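Local coordinates for WbbM protein (Klebsiella pneumoniae, PDB 6U4B) that is a trimeric, bifunctional glycosyltransferase that polymerises O-antigen and carries bound magnesium, at residues Lys30-His35 and Lys48-Gly53; Lys37-Leu42 and Met101-His106; Tyr399-Phe404 and Glu417-Pro422; Asn425-Ala430 and Val481-Glu486. All blocks are in the same frame, centred on the assembly; numbering follows the deposited sequence.

Interaction 1: residues Lys30-His35 and Lys48-Gly53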
loop_
_atom_site.group_PDB
_atom_site.type_symbol
_atom_site.label_atom_id
_atom_site.label_comp_id
_atom_site.label_asym_id
_atom_site.label_seq_id
_atom_site.Cartn_x
_atom_site.Cartn_y
_atom_site.Cartn_z
ATOM N N LYS A 30 -14.085 -50.244 9.253
ATOM C CA LYS A 30 -13.446 -48.934 9.280
ATOM C C LYS A 30 -13.765 -48.289 10.618
ATOM O O LYS A 30 -14.936 -48.034 10.921
ATOM C CB LYS A 30 -13.920 -48.051 8.121
ATOM C CG LYS A 30 -13.351 -48.457 6.771
ATOM C CD LYS A 30 -13.977 -47.666 5.635
ATOM C CE LYS A 30 -12.962 -46.750 4.972
ATOM N NZ LYS A 30 -13.515 -46.134 3.735
ATOM N N ILE A 31 -12.735 -48.047 11.421
ATOM C CA ILE A 31 -12.882 -47.448 12.742
ATOM C C ILE A 31 -12.113 -46.135 12.755
ATOM O O ILE A 31 -10.972 -46.075 12.283
ATOM C CB ILE A 31 -12.381 -48.388 13.851
ATOM C CG1 ILE A 31 -13.084 -49.744 13.756
ATOM C CG2 ILE A 31 -12.610 -47.767 15.221
ATOM C CD1 ILE A 31 -12.504 -50.793 14.674
ATOM N N TYR A 32 -12.733 -45.091 13.297
ATOM C CA TYR A 32 -12.175 -43.747 13.280
ATOM C C TYR A 32 -11.767 -43.325 14.684
ATOM O O TYR A 32 -12.497 -43.560 15.651
ATOM C CB TYR A 32 -13.184 -42.752 12.697
ATOM C CG TYR A 32 -13.606 -43.095 11.287
ATOM C CD1 TYR A 32 -12.987 -42.504 10.193
ATOM C CD2 TYR A 32 -14.614 -44.023 11.051
ATOM C CE1 TYR A 32 -13.365 -42.823 8.903
ATOM C CE2 TYR A 32 -14.997 -44.349 9.767
ATOM C CZ TYR A 32 -14.372 -43.746 8.697
ATOM O OH TYR A 32 -14.753 -44.071 7.416
ATOM N N THR A 33 -10.595 -42.706 14.792
ATOM C CA THR A 33 -10.100 -42.173 16.054
ATOM C C THR A 33 -10.113 -40.650 16.007
ATOM O O THR A 33 -9.780 -40.047 14.980
ATOM C CB THR A 33 -8.686 -42.678 16.361
ATOM O OG1 THR A 33 -7.835 -42.462 15.228
ATOM C CG2 THR A 33 -8.713 -44.163 16.695
ATOM N N SER A 34 -10.494 -40.032 17.122
ATOM C CA SER A 34 -10.668 -38.587 17.203
ATOM C C SER A 34 -9.454 -37.952 17.871
ATOM O O SER A 34 -9.129 -38.277 19.017
ATOM C CB SER A 34 -11.941 -38.237 17.969
ATOM O OG SER A 34 -13.089 -38.557 17.205
ATOM N N HIS A 35 -8.803 -37.039 17.159
ATOM C CA HIS A 35 -7.644 -36.321 17.662
ATOM C C HIS A 35 -7.908 -34.822 17.608
ATOM O O HIS A 35 -8.588 -34.326 16.705
ATOM C CB HIS A 35 -6.386 -36.651 16.848
ATOM C CG HIS A 35 -6.105 -38.118 16.724
ATOM N ND1 HIS A 35 -5.055 -38.733 17.374
ATOM C CD2 HIS A 35 -6.727 -39.089 16.013
ATOM C CE1 HIS A 35 -5.045 -40.019 17.073
ATOM N NE2 HIS A 35 -6.049 -40.261 16.248
ATOM N N LYS A 48 -8.801 -45.067 10.925
ATOM C CA LYS A 48 -8.632 -43.797 10.225
ATOM C C LYS A 48 -8.647 -42.655 11.230
ATOM O O LYS A 48 -9.686 -42.409 11.861
ATOM C CB LYS A 48 -9.737 -43.606 9.183
ATOM C CG LYS A 48 -9.893 -44.770 8.212
ATOM C CD LYS A 48 -8.786 -44.808 7.165
ATOM C CE LYS A 48 -9.006 -43.766 6.076
ATOM N NZ LYS A 48 -8.051 -43.930 4.942
ATOM N N PRO A 49 -7.540 -41.943 11.428
ATOM C CA PRO A 49 -7.546 -40.822 12.375
ATOM C C PRO A 49 -8.223 -39.590 11.793
ATOM O O PRO A 49 -8.126 -39.305 10.596
ATOM C CB PRO A 49 -6.055 -40.572 12.630
ATOM C CG PRO A 49 -5.377 -41.061 11.388
ATOM C CD PRO A 49 -6.194 -42.228 10.899
ATOM N N LEU A 50 -8.921 -38.859 12.660
ATOM C CA LEU A 50 -9.614 -37.635 12.280
ATOM C C LEU A 50 -9.248 -36.524 13.250
ATOM O O LEU A 50 -9.233 -36.732 14.468
ATOM C CB LEU A 50 -11.137 -37.828 12.257
ATOM C CG LEU A 50 -11.723 -38.642 11.102
ATOM C CD1 LEU A 50 -13.223 -38.810 11.280
ATOM C CD2 LEU A 50 -11.410 -37.986 9.768
ATOM N N HIS A 51 -8.948 -35.351 12.701
ATOM C CA HIS A 51 -8.720 -34.141 13.486
ATOM C C HIS A 51 -10.084 -33.496 13.711
ATOM O O HIS A 51 -10.592 -32.774 12.850
ATOM C CB HIS A 51 -7.754 -33.213 12.754
ATOM C CG HIS A 51 -7.441 -31.945 13.486
ATOM N ND1 HIS A 51 -6.570 -30.999 12.987
ATOM C CD2 HIS A 51 -7.876 -31.463 14.675
ATOM C CE1 HIS A 51 -6.483 -29.991 13.835
ATOM N NE2 HIS A 51 -7.266 -30.246 14.868
ATOM N N VAL A 52 -10.686 -33.761 14.866
ATOM C CA VAL A 52 -12.026 -33.255 15.140
ATOM C C VAL A 52 -11.941 -31.790 15.544
ATOM O O VAL A 52 -10.950 -31.336 16.130
ATOM C CB VAL A 52 -12.738 -34.102 16.215
ATOM C CG1 VAL A 52 -12.859 -35.542 15.749
ATOM C CG2 VAL A 52 -12.012 -34.015 17.551
ATOM N N GLY A 53 -12.989 -31.036 15.216
ATOM C CA GLY A 53 -12.975 -29.604 15.459
ATOM C C GLY A 53 -11.908 -28.861 14.688
ATOM O O GLY A 53 -11.438 -27.813 15.142
#

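Interaction 2: residues Lys37-Leu42 and Met101-His106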
loop_
_atom_site.group_PDB
_atom_site.type_symbol
_atom_site.label_atom_id
_atom_site.label_comp_id
_atom_site.label_asym_id
_atom_site.label_seq_id
_atom_site.Cartn_x
_atom_site.Cartn_y
_atom_site.Cartn_z
ATOM N N LYS A 37 -5.017 -32.764 18.853
ATOM C CA LYS A 37 -3.662 -32.235 18.901
ATOM C C LYS A 37 -2.733 -33.312 18.359
ATOM O O LYS A 37 -3.151 -34.455 18.158
ATOM C CB LYS A 37 -3.267 -31.832 20.328
ATOM C CG LYS A 37 -3.246 -32.965 21.336
ATOM C CD LYS A 37 -2.484 -32.539 22.583
ATOM C CE LYS A 37 -3.069 -33.160 23.843
ATOM N NZ LYS A 37 -2.327 -32.712 25.056
ATOM N N PRO A 38 -1.461 -32.960 18.079
ATOM C CA PRO A 38 -0.501 -33.995 17.662
ATOM C C PRO A 38 -0.443 -35.154 18.645
ATOM O O PRO A 38 -0.091 -34.974 19.814
ATOM C CB PRO A 38 0.829 -33.234 17.606
ATOM C CG PRO A 38 0.423 -31.834 17.273
ATOM C CD PRO A 38 -0.881 -31.608 17.982
ATOM N N SER A 39 -0.806 -36.347 18.179
ATOM C CA SER A 39 -0.910 -37.511 19.043
ATOM C C SER A 39 -0.751 -38.768 18.204
ATOM O O SER A 39 -1.067 -38.777 17.011
ATOM C CB SER A 39 -2.245 -37.526 19.797
ATOM O OG SER A 39 -3.327 -37.263 18.920
ATOM N N ALA A 40 -0.274 -39.832 18.849
ATOM C CA ALA A 40 0.138 -41.036 18.136
ATOM C C ALA A 40 -1.023 -41.673 17.383
ATOM O O ALA A 40 -2.161 -41.706 17.862
ATOM C CB ALA A 40 0.739 -42.044 19.116
ATOM N N PHE A 41 -0.720 -42.192 16.196
ATOM C CA PHE A 41 -1.698 -42.852 15.342
ATOM C C PHE A 41 -1.504 -44.360 15.390
ATOM O O PHE A 41 -0.372 -44.852 15.429
ATOM C CB PHE A 41 -1.573 -42.368 13.897
ATOM C CG PHE A 41 -1.854 -40.904 13.717
ATOM C CD1 PHE A 41 -1.028 -40.120 12.927
ATOM C CD2 PHE A 41 -2.950 -40.313 14.327
ATOM C CE1 PHE A 41 -1.287 -38.769 12.755
ATOM C CE2 PHE A 41 -3.214 -38.962 14.156
ATOM C CZ PHE A 41 -2.381 -38.190 13.370
ATOM N N LEU A 42 -2.614 -45.090 15.382
ATOM C CA LEU A 42 -2.548 -46.541 15.307
ATOM C C LEU A 42 -2.107 -46.977 13.915
ATOM O O LEU A 42 -2.458 -46.363 12.905
ATOM C CB LEU A 42 -3.905 -47.155 15.653
ATOM C CG LEU A 42 -4.324 -46.980 17.112
ATOM C CD1 LEU A 42 -5.747 -47.472 17.337
ATOM C CD2 LEU A 42 -3.349 -47.702 18.027
ATOM N N MET A 101 -13.345 -44.718 18.101
ATOM C CA MET A 101 -12.587 -44.835 19.338
ATOM C C MET A 101 -11.914 -43.501 19.626
ATOM O O MET A 101 -11.801 -42.640 18.751
ATOM C CB MET A 101 -11.543 -45.960 19.255
ATOM C CG MET A 101 -12.133 -47.337 18.971
ATOM S SD MET A 101 -10.962 -48.714 19.089
ATOM C CE MET A 101 -9.838 -48.342 17.747
ATOM N N HIS A 102 -11.489 -43.327 20.874
ATOM C CA HIS A 102 -10.734 -42.142 21.250
ATOM C C HIS A 102 -9.286 -42.284 20.780
ATOM O O HIS A 102 -8.880 -43.316 20.243
ATOM C CB HIS A 102 -10.815 -41.916 22.757
ATOM C CG HIS A 102 -12.215 -41.885 23.284
ATOM N ND1 HIS A 102 -13.096 -40.864 22.995
ATOM C CD2 HIS A 102 -12.893 -42.754 24.072
ATOM C CE1 HIS A 102 -14.254 -41.104 23.586
ATOM N NE2 HIS A 102 -14.156 -42.244 24.246
ATOM N N TYR A 103 -8.488 -41.230 20.975
ATOM C CA TYR A 103 -7.105 -41.253 20.518
ATOM C C TYR A 103 -6.162 -41.901 21.522
ATOM O O TYR A 103 -5.118 -42.425 21.118
ATOM C CB TYR A 103 -6.610 -39.834 20.179
ATOM C CG TYR A 103 -6.321 -38.928 21.358
ATOM C CD1 TYR A 103 -5.023 -38.757 21.825
ATOM C CD2 TYR A 103 -7.340 -38.216 21.983
ATOM C CE1 TYR A 103 -4.747 -37.917 22.890
ATOM C CE2 TYR A 103 -7.073 -37.370 23.056
ATOM C CZ TYR A 103 -5.774 -37.228 23.504
ATOM O OH TYR A 103 -5.505 -36.393 24.565
ATOM N N ARG A 104 -6.497 -41.889 22.813
ATOM C CA ARG A 104 -5.719 -42.612 23.811
ATOM C C ARG A 104 -6.552 -43.650 24.555
ATOM O O ARG A 104 -6.078 -44.221 25.543
ATOM C CB ARG A 104 -5.073 -41.636 24.799
ATOM C CG ARG A 104 -3.716 -41.134 24.350
ATOM C CD ARG A 104 -3.265 -39.928 25.153
ATOM N NE ARG A 104 -3.062 -40.225 26.565
ATOM C CZ ARG A 104 -2.614 -39.339 27.449
ATOM N NH1 ARG A 104 -2.454 -39.686 28.719
ATOM N NH2 ARG A 104 -2.324 -38.106 27.058
ATOM N N ARG A 105 -7.785 -43.894 24.117
ATOM C CA ARG A 105 -8.645 -44.917 24.699
ATOM C C ARG A 105 -9.244 -45.729 23.563
ATOM O O ARG A 105 -9.880 -45.167 22.664
ATOM C CB ARG A 105 -9.746 -44.295 25.564
ATOM C CG ARG A 105 -9.241 -43.637 26.836
ATOM C CD ARG A 105 -10.283 -42.694 27.410
ATOM N NE ARG A 105 -9.932 -42.230 28.750
ATOM C CZ ARG A 105 -9.225 -41.133 29.006
ATOM N NH1 ARG A 105 -8.780 -40.378 28.010
ATOM N NH2 ARG A 105 -8.961 -40.793 30.260
ATOM N N HIS A 106 -9.031 -47.039 23.593
ATOM C CA HIS A 106 -9.430 -47.923 22.507
ATOM C C HIS A 106 -10.185 -49.119 23.077
ATOM O O HIS A 106 -10.381 -49.242 24.290
ATOM C CB HIS A 106 -8.205 -48.378 21.701
ATOM C CG HIS A 106 -7.385 -47.246 21.166
ATOM N ND1 HIS A 106 -6.036 -47.118 21.420
ATOM C CD2 HIS A 106 -7.722 -46.190 20.388
ATOM C CE1 HIS A 106 -5.579 -46.030 20.825
ATOM N NE2 HIS A 106 -6.582 -45.449 20.191
HETATM O O HOH W 1 -2.739 -40.881 20.307
#

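Interaction 3: residues Tyr399-Phe404 and Glu417-Pro422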
loop_
_atom_site.group_PDB
_atom_site.type_symbol
_atom_site.label_atom_id
_atom_site.label_comp_id
_atom_site.label_asym_id
_atom_site.label_seq_id
_atom_site.Cartn_x
_atom_site.Cartn_y
_atom_site.Cartn_z
ATOM N N TYR A 399 8.688 -35.779 2.300
ATOM C CA TYR A 399 9.196 -34.854 1.301
ATOM C C TYR A 399 10.550 -35.333 0.790
ATOM O O TYR A 399 11.323 -35.954 1.524
ATOM C CB TYR A 399 9.335 -33.446 1.886
ATOM C CG TYR A 399 8.029 -32.729 2.135
ATOM C CD1 TYR A 399 7.623 -31.689 1.311
ATOM C CD2 TYR A 399 7.204 -33.082 3.198
ATOM C CE1 TYR A 399 6.433 -31.020 1.531
ATOM C CE2 TYR A 399 6.008 -32.420 3.425
ATOM C CZ TYR A 399 5.629 -31.387 2.586
ATOM O OH TYR A 399 4.444 -30.719 2.803
ATOM N N ASP A 400 10.832 -35.041 -0.481
ATOM C CA ASP A 400 12.158 -35.336 -1.019
ATOM C C ASP A 400 13.182 -34.320 -0.529
ATOM O O ASP A 400 14.217 -34.691 0.037
ATOM C CB ASP A 400 12.127 -35.370 -2.548
ATOM C CG ASP A 400 11.532 -36.653 -3.090
ATOM O OD1 ASP A 400 11.022 -36.639 -4.232
ATOM O OD2 ASP A 400 11.562 -37.673 -2.369
ATOM N N LYS A 401 12.910 -33.033 -0.738
ATOM C CA LYS A 401 13.781 -31.970 -0.256
ATOM C C LYS A 401 12.942 -30.858 0.360
ATOM O O LYS A 401 11.806 -30.609 -0.050
ATOM C CB LYS A 401 14.672 -31.405 -1.374
ATOM C CG LYS A 401 15.735 -32.378 -1.853
ATOM C CD LYS A 401 16.799 -31.694 -2.696
ATOM C CE LYS A 401 16.226 -31.151 -3.992
ATOM N NZ LYS A 401 17.300 -30.633 -4.884
ATOM N N VAL A 402 13.532 -30.184 1.343
ATOM C CA VAL A 402 12.864 -29.160 2.139
ATOM C C VAL A 402 13.868 -28.050 2.441
ATOM O O VAL A 402 15.032 -28.320 2.751
ATOM C CB VAL A 402 12.298 -29.763 3.443
ATOM C CG1 VAL A 402 12.314 -28.747 4.568
ATOM C CG2 VAL A 402 10.895 -30.306 3.219
ATOM N N VAL A 403 13.414 -26.801 2.350
ATOM C CA VAL A 403 14.247 -25.635 2.630
ATOM C C VAL A 403 13.839 -25.058 3.977
ATOM O O VAL A 403 12.706 -24.586 4.139
ATOM C CB VAL A 403 14.129 -24.573 1.526
ATOM C CG1 VAL A 403 15.009 -23.377 1.848
ATOM C CG2 VAL A 403 14.497 -25.168 0.177
ATOM N N PHE A 404 14.753 -25.098 4.946
ATOM C CA PHE A 404 14.547 -24.385 6.199
ATOM C C PHE A 404 15.174 -23.001 6.120
ATOM O O PHE A 404 16.234 -22.817 5.515
ATOM C CB PHE A 404 15.142 -25.138 7.394
ATOM C CG PHE A 404 15.149 -24.326 8.666
ATOM C CD1 PHE A 404 14.062 -24.357 9.521
ATOM C CD2 PHE A 404 16.226 -23.503 8.984
ATOM C CE1 PHE A 404 14.050 -23.600 10.674
ATOM C CE2 PHE A 404 16.214 -22.735 10.131
ATOM C CZ PHE A 404 15.128 -22.790 10.980
ATOM N N GLU A 417 14.918 -21.685 -6.409
ATOM C CA GLU A 417 16.170 -22.045 -7.066
ATOM C C GLU A 417 17.132 -22.763 -6.126
ATOM O O GLU A 417 18.072 -23.412 -6.600
ATOM C CB GLU A 417 16.843 -20.814 -7.680
ATOM C CG GLU A 417 16.976 -19.610 -6.764
ATOM C CD GLU A 417 17.350 -18.345 -7.524
ATOM O OE1 GLU A 417 18.540 -17.962 -7.508
ATOM O OE2 GLU A 417 16.456 -17.740 -8.155
ATOM N N LEU A 418 16.916 -22.677 -4.811
ATOM C CA LEU A 418 17.671 -23.520 -3.891
ATOM C C LEU A 418 17.349 -24.994 -4.103
ATOM O O LEU A 418 18.207 -25.856 -3.880
ATOM C CB LEU A 418 17.389 -23.118 -2.441
ATOM C CG LEU A 418 18.013 -21.810 -1.953
ATOM C CD1 LEU A 418 17.730 -21.611 -0.476
ATOM C CD2 LEU A 418 19.511 -21.793 -2.225
ATOM N N LEU A 419 16.127 -25.300 -4.545
ATOM C CA LEU A 419 15.756 -26.677 -4.840
ATOM C C LEU A 419 16.416 -27.199 -6.108
ATOM O O LEU A 419 16.494 -28.419 -6.292
ATOM C CB LEU A 419 14.237 -26.804 -4.967
ATOM C CG LEU A 419 13.403 -26.710 -3.689
ATOM C CD1 LEU A 419 11.959 -27.087 -3.973
ATOM C CD2 LEU A 419 13.988 -27.600 -2.605
ATOM N N ASP A 420 16.883 -26.313 -6.986
ATOM C CA ASP A 420 17.524 -26.725 -8.227
ATOM C C ASP A 420 19.012 -27.005 -8.070
ATOM O O ASP A 420 19.630 -27.523 -9.007
ATOM C CB ASP A 420 17.321 -25.659 -9.310
ATOM C CG ASP A 420 15.865 -25.476 -9.683
ATOM O OD1 ASP A 420 15.099 -26.457 -9.585
ATOM O OD2 ASP A 420 15.487 -24.351 -10.074
ATOM N N VAL A 421 19.599 -26.677 -6.926
ATOM C CA VAL A 421 21.032 -26.914 -6.723
ATOM C C VAL A 421 21.286 -28.416 -6.644
ATOM O O VAL A 421 20.624 -29.111 -5.851
ATOM C CB VAL A 421 21.515 -26.207 -5.456
ATOM C CG1 VAL A 421 22.963 -26.574 -5.163
ATOM C CG2 VAL A 421 21.365 -24.700 -5.599
ATOM N N PRO A 422 22.210 -28.962 -7.435
ATOM C CA PRO A 422 22.495 -30.402 -7.358
ATOM C C PRO A 422 23.088 -30.768 -6.003
ATOM O O PRO A 422 24.096 -30.199 -5.578
ATOM C CB PRO A 422 23.500 -30.632 -8.494
ATOM C CG PRO A 422 23.354 -29.435 -9.397
ATOM C CD PRO A 422 22.992 -28.298 -8.491
HETATM O O HOH W 2 18.876 -28.617 -4.175
HETATM O O HOH W 3 19.981 -32.467 -5.789
#

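Interaction 4: residues Asn425-Ala430 and Val481-Glu486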
loop_
_atom_site.group_PDB
_atom_site.type_symbol
_atom_site.label_atom_id
_atom_site.label_comp_id
_atom_site.label_asym_id
_atom_site.label_seq_id
_atom_site.Cartn_x
_atom_site.Cartn_y
_atom_site.Cartn_z
ATOM N N ASN A 425 24.268 -37.159 -3.013
ATOM C CA ASN A 425 23.879 -37.794 -1.762
ATOM C C ASN A 425 24.343 -37.005 -0.543
ATOM O O ASN A 425 24.390 -37.556 0.562
ATOM C CB ASN A 425 24.393 -39.236 -1.698
ATOM C CG ASN A 425 25.891 -39.341 -1.904
ATOM O OD1 ASN A 425 26.621 -38.356 -1.799
ATOM N ND2 ASN A 425 26.358 -40.549 -2.196
ATOM N N ASN A 426 24.694 -35.733 -0.723
ATOM C CA ASN A 426 24.948 -34.875 0.425
ATOM C C ASN A 426 23.675 -34.724 1.245
ATOM O O ASN A 426 22.558 -34.795 0.723
ATOM C CB ASN A 426 25.455 -33.502 -0.020
ATOM C CG ASN A 426 26.926 -33.513 -0.379
ATOM O OD1 ASN A 426 27.655 -34.436 -0.017
ATOM N ND2 ASN A 426 27.376 -32.479 -1.081
ATOM N N LEU A 427 23.849 -34.524 2.549
ATOM C CA LEU A 427 22.695 -34.482 3.435
ATOM C C LEU A 427 22.033 -33.113 3.448
ATOM O O LEU A 427 20.809 -33.028 3.602
ATOM C CB LEU A 427 23.107 -34.893 4.847
ATOM C CG LEU A 427 23.661 -36.315 4.941
ATOM C CD1 LEU A 427 24.006 -36.667 6.381
ATOM C CD2 LEU A 427 22.671 -37.316 4.358
ATOM N N VAL A 428 22.808 -32.039 3.285
ATOM C CA VAL A 428 22.276 -30.683 3.313
ATOM C C VAL A 428 23.034 -29.801 2.332
ATOM O O VAL A 428 24.130 -30.131 1.869
ATOM C CB VAL A 428 22.347 -30.041 4.721
ATOM C CG1 VAL A 428 21.395 -30.726 5.688
ATOM C CG2 VAL A 428 23.780 -30.073 5.245
ATOM N N ALA A 429 22.419 -28.662 2.021
ATOM C CA ALA A 429 23.082 -27.544 1.370
ATOM C C ALA A 429 22.936 -26.333 2.277
ATOM O O ALA A 429 21.844 -26.077 2.796
ATOM C CB ALA A 429 22.493 -27.263 -0.013
ATOM N N ALA A 430 24.030 -25.603 2.480
ATOM C CA ALA A 430 24.031 -24.496 3.426
ATOM C C ALA A 430 25.156 -23.537 3.068
ATOM O O ALA A 430 26.007 -23.831 2.226
ATOM C CB ALA A 430 24.169 -24.994 4.870
ATOM N N VAL A 481 15.986 -34.643 2.534
ATOM C CA VAL A 481 15.212 -35.510 3.417
ATOM C C VAL A 481 15.250 -36.951 2.927
ATOM O O VAL A 481 15.405 -37.886 3.724
ATOM C CB VAL A 481 13.768 -34.992 3.546
ATOM C CG1 VAL A 481 12.947 -35.922 4.426
ATOM C CG2 VAL A 481 13.759 -33.580 4.110
ATOM N N LYS A 482 15.115 -37.155 1.613
ATOM C CA LYS A 482 15.110 -38.513 1.071
ATOM C C LYS A 482 16.382 -39.265 1.444
ATOM O O LYS A 482 16.329 -40.452 1.790
ATOM C CB LYS A 482 14.935 -38.479 -0.448
ATOM C CG LYS A 482 15.182 -39.828 -1.112
ATOM C CD LYS A 482 14.104 -40.179 -2.124
ATOM C CE LYS A 482 14.178 -39.294 -3.355
ATOM N NZ LYS A 482 13.200 -39.727 -4.393
ATOM N N GLN A 483 17.532 -38.592 1.388
ATOM C CA GLN A 483 18.776 -39.239 1.791
ATOM C C GLN A 483 18.814 -39.465 3.298
ATOM O O GLN A 483 19.304 -40.501 3.761
ATOM C CB GLN A 483 19.975 -38.406 1.341
ATOM C CG GLN A 483 21.302 -39.140 1.418
ATOM C CD GLN A 483 21.376 -40.310 0.454
ATOM O OE1 GLN A 483 20.750 -40.298 -0.606
ATOM N NE2 GLN A 483 22.140 -41.331 0.824
ATOM N N MET A 484 18.300 -38.508 4.077
ATOM C CA MET A 484 18.266 -38.677 5.526
ATOM C C MET A 484 17.366 -39.834 5.936
ATOM O O MET A 484 17.638 -40.504 6.939
ATOM C CB MET A 484 17.803 -37.385 6.199
ATOM C CG MET A 484 18.787 -36.243 6.084
ATOM S SD MET A 484 18.272 -34.794 7.021
ATOM C CE MET A 484 19.639 -33.692 6.683
ATOM N N VAL A 485 16.290 -40.080 5.185
ATOM C CA VAL A 485 15.422 -41.212 5.486
ATOM C C VAL A 485 16.152 -42.525 5.232
ATOM O O VAL A 485 16.061 -43.465 6.031
ATOM C CB VAL A 485 14.119 -41.114 4.671
ATOM C CG1 VAL A 485 13.335 -42.417 4.762
ATOM C CG2 VAL A 485 13.279 -39.948 5.162
ATOM N N GLU A 486 16.894 -42.608 4.125
ATOM C CA GLU A 486 17.602 -43.843 3.810
ATOM C C GLU A 486 18.699 -44.131 4.828
ATOM O O GLU A 486 18.905 -45.286 5.215
ATOM C CB GLU A 486 18.183 -43.774 2.397
ATOM C CG GLU A 486 19.222 -44.856 2.091
ATOM C CD GLU A 486 18.620 -46.244 1.889
ATOM O OE1 GLU A 486 19.032 -46.932 0.930
ATOM O OE2 GLU A 486 17.745 -46.657 2.681
#

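Interaction 1: residues Lys30-His35 and Lys48-Gly53
Tyr32 and Lys48 run side by side on one face of a parallel strand pair, the aliphatic root of the lysine, CB, lying 3.6 Å from CD1 of the tyrosine ring. Leu50 adds its CD1 at 3.9 Å from Tyr32 CD1, and Trp87 and Val88 of helix 82-91 close over this apolar patch; the tyrosine hydroxyl reaches on to Glu92. Lys48 suits the margin because its carbons can pack while its bent chain carries the ammonium group away. On the other face, Thr33, His35 and Pro49 meet. The OG1 of Thr33 is set between its backbone N and carbonyl carbon (chi1 51°), which brings it to 3.0 Å from His35 NE2, a hydrogen bond in the imidazole plane. Pro49 CB sits 3.6 Å from the same NE2. Proline is tolerated here because the ladder does not use its nitrogen: Lys48 N, Thr33 N, Leu50 N, His35 N and Val52 N make the five bonds, with Leu50 N to Thr33 O at 2.7 Å. With Ser39 bonded to ND1, both ring nitrogens of His35 have partners, so the buried imidazole is probably fixed in its rotation.

Interaction 2: residues Lys37-Leu42 and Met101-His106
Leu42 presses a methyl group onto the flat of the His106 ring at the close-packed end of the contact. Its CD1 stands 3.7 Å from the ring centroid, only 16° off the normal, a CH-pi contact in which the two side chains approach from opposite directions. The unbranched chain of Met101 brings its terminal CE to 4.2 Å from Leu42 CD1, the same methyl that lies over His106. Tyr132 takes His106 ND1 in a hydrogen bond, which helps to hold the imidazole turned with its face to the leucine. Ser39 is packed as closely: its CB lies 3.7 Å from Tyr103 CD1, a small side chain leaving room for the ring. A chi1 of 47° tucks Ser39 OG back over its own backbone, where it bonds Lys37 O at 2.9 Å. The loose side lies between the backbones, where a water donates to Ala40 O at 2.6 Å and to Tyr103 O at 2.9 Å, and at exposed Lys37, whose CE is 4.1 Å from Tyr103 OH, itself bonded to Glu288. The loop 37-42 is thus joined to the end of strand 97-102 and the loop that follows it by apolar contact, without direct hydrogen bonds, and one water links the carbonyls of Ala40 and Tyr103.

Interaction 3: residues Tyr399-Phe404 and Glu417-Pro422
Lys401 supplies the polar link: its NZ donates to Leu419 O at 2.7 Å, approaching from 31° outside the carbonyl plane. The long side chain leaves the backbone with CG anti to the carbonyl carbon (chi1 -69°) and bends at chi3, which carries the ammonium group over to the turn. Lysine suits this place because its reach lets one donor serve a carbonyl and solvent together. A water accepts from NZ at 2.7 Å and also lies near the carbonyl oxygens of Leu418 and Val421, while a second water is held weakly between NZ and Val421 O. The gathered carbonyls would probably stabilise the positive charge.

Strand 402-405 runs in a mixed sheet beside strands 302-309 and 477-479, and leads straight into Asp406 and Asp408, a DxD motif that binds magnesium together with His560; sheet and motif are consistent with the GT-A fold of family 8 glycosyltransferases. The segment 417-422 follows strand 409-411 and has a helical backbone at 417-420, though its internal bonds are weak.

Apolar packing completes the contact. Val403 divides its two methyls between neighbouring leucines, CG2 meeting Leu419 CD2 at 3.7 Å and CG1 meeting Leu418 CD1 at 4.0 Å. Its side chain crosses that of Leu418 at about a right angle. A beta-branched residue suits a strand and offers both branches at once; Leu418 also reaches Val478, and Leu419 touches Pro303.

Interaction 4: residues Asn425-Ala430 and Val481-Glu486
Residues 425-427 lead as a loop into strand 428-432 and pass the first turn of helix 481-487, the two backbones coming nearest at Leu427 and Gln483, whose CA atoms are 6.4 Å apart. Gln483 lays its aliphatic part against the loop: CG is 3.7 Å from Leu427 CD2, the side chains crossing at about a right angle, and 3.6 Å from Asn425 O. With CG anti to its backbone N (chi1 -166°) and a bend at chi2 (65°), the glutamine turns its amide beside Asn425, where Gln483 CD lies 3.9 Å from Asn425 CB. The residue thus packs with its carbons, with its amide nitrogen bonded to Glu487 of the same helix. Met484, extended beyond CG, reaches inward until its methyl CE lies 3.6 Å from Val428 CG1 and 3.4 Å from Leu427 O. A long unbranched side chain suits this reach, with Val428 and the CB of Leu427 supplying the apolar contact. Around the contact, Thr489 of helix 489-499 touches both Leu427 and Met484, and Phe514 covers Val428 and Met484. Strand 428-432 runs between strands 477-479, antiparallel, and 518-521, parallel, and the helix packs beside its N-terminal end, where it enters the sheet.

How the interactions relate
From the N terminus, interaction 1 comes first, pairing strands 29-35 and 47-51 and so closing the short connection between them. Interaction 2 starts inside that connection, at 37-42, and reaches forward to 101-106; the two therefore cross along the chain, and they touch where Tyr32 O meets Met101 N in the shared DUF4422 sheet. Interactions 3 and 4 follow in series in the glycosyltransferase family 8 region, with centres about 33 and 31 Å from interaction 2. Interaction 3 closes a short loop whose sequence includes the metal-binding aspartates, and interaction 4 spans about fifty residues, tying strand 428-432 to helix 481-487. These two meet where Tyr399 and Asp400 lie against Val481.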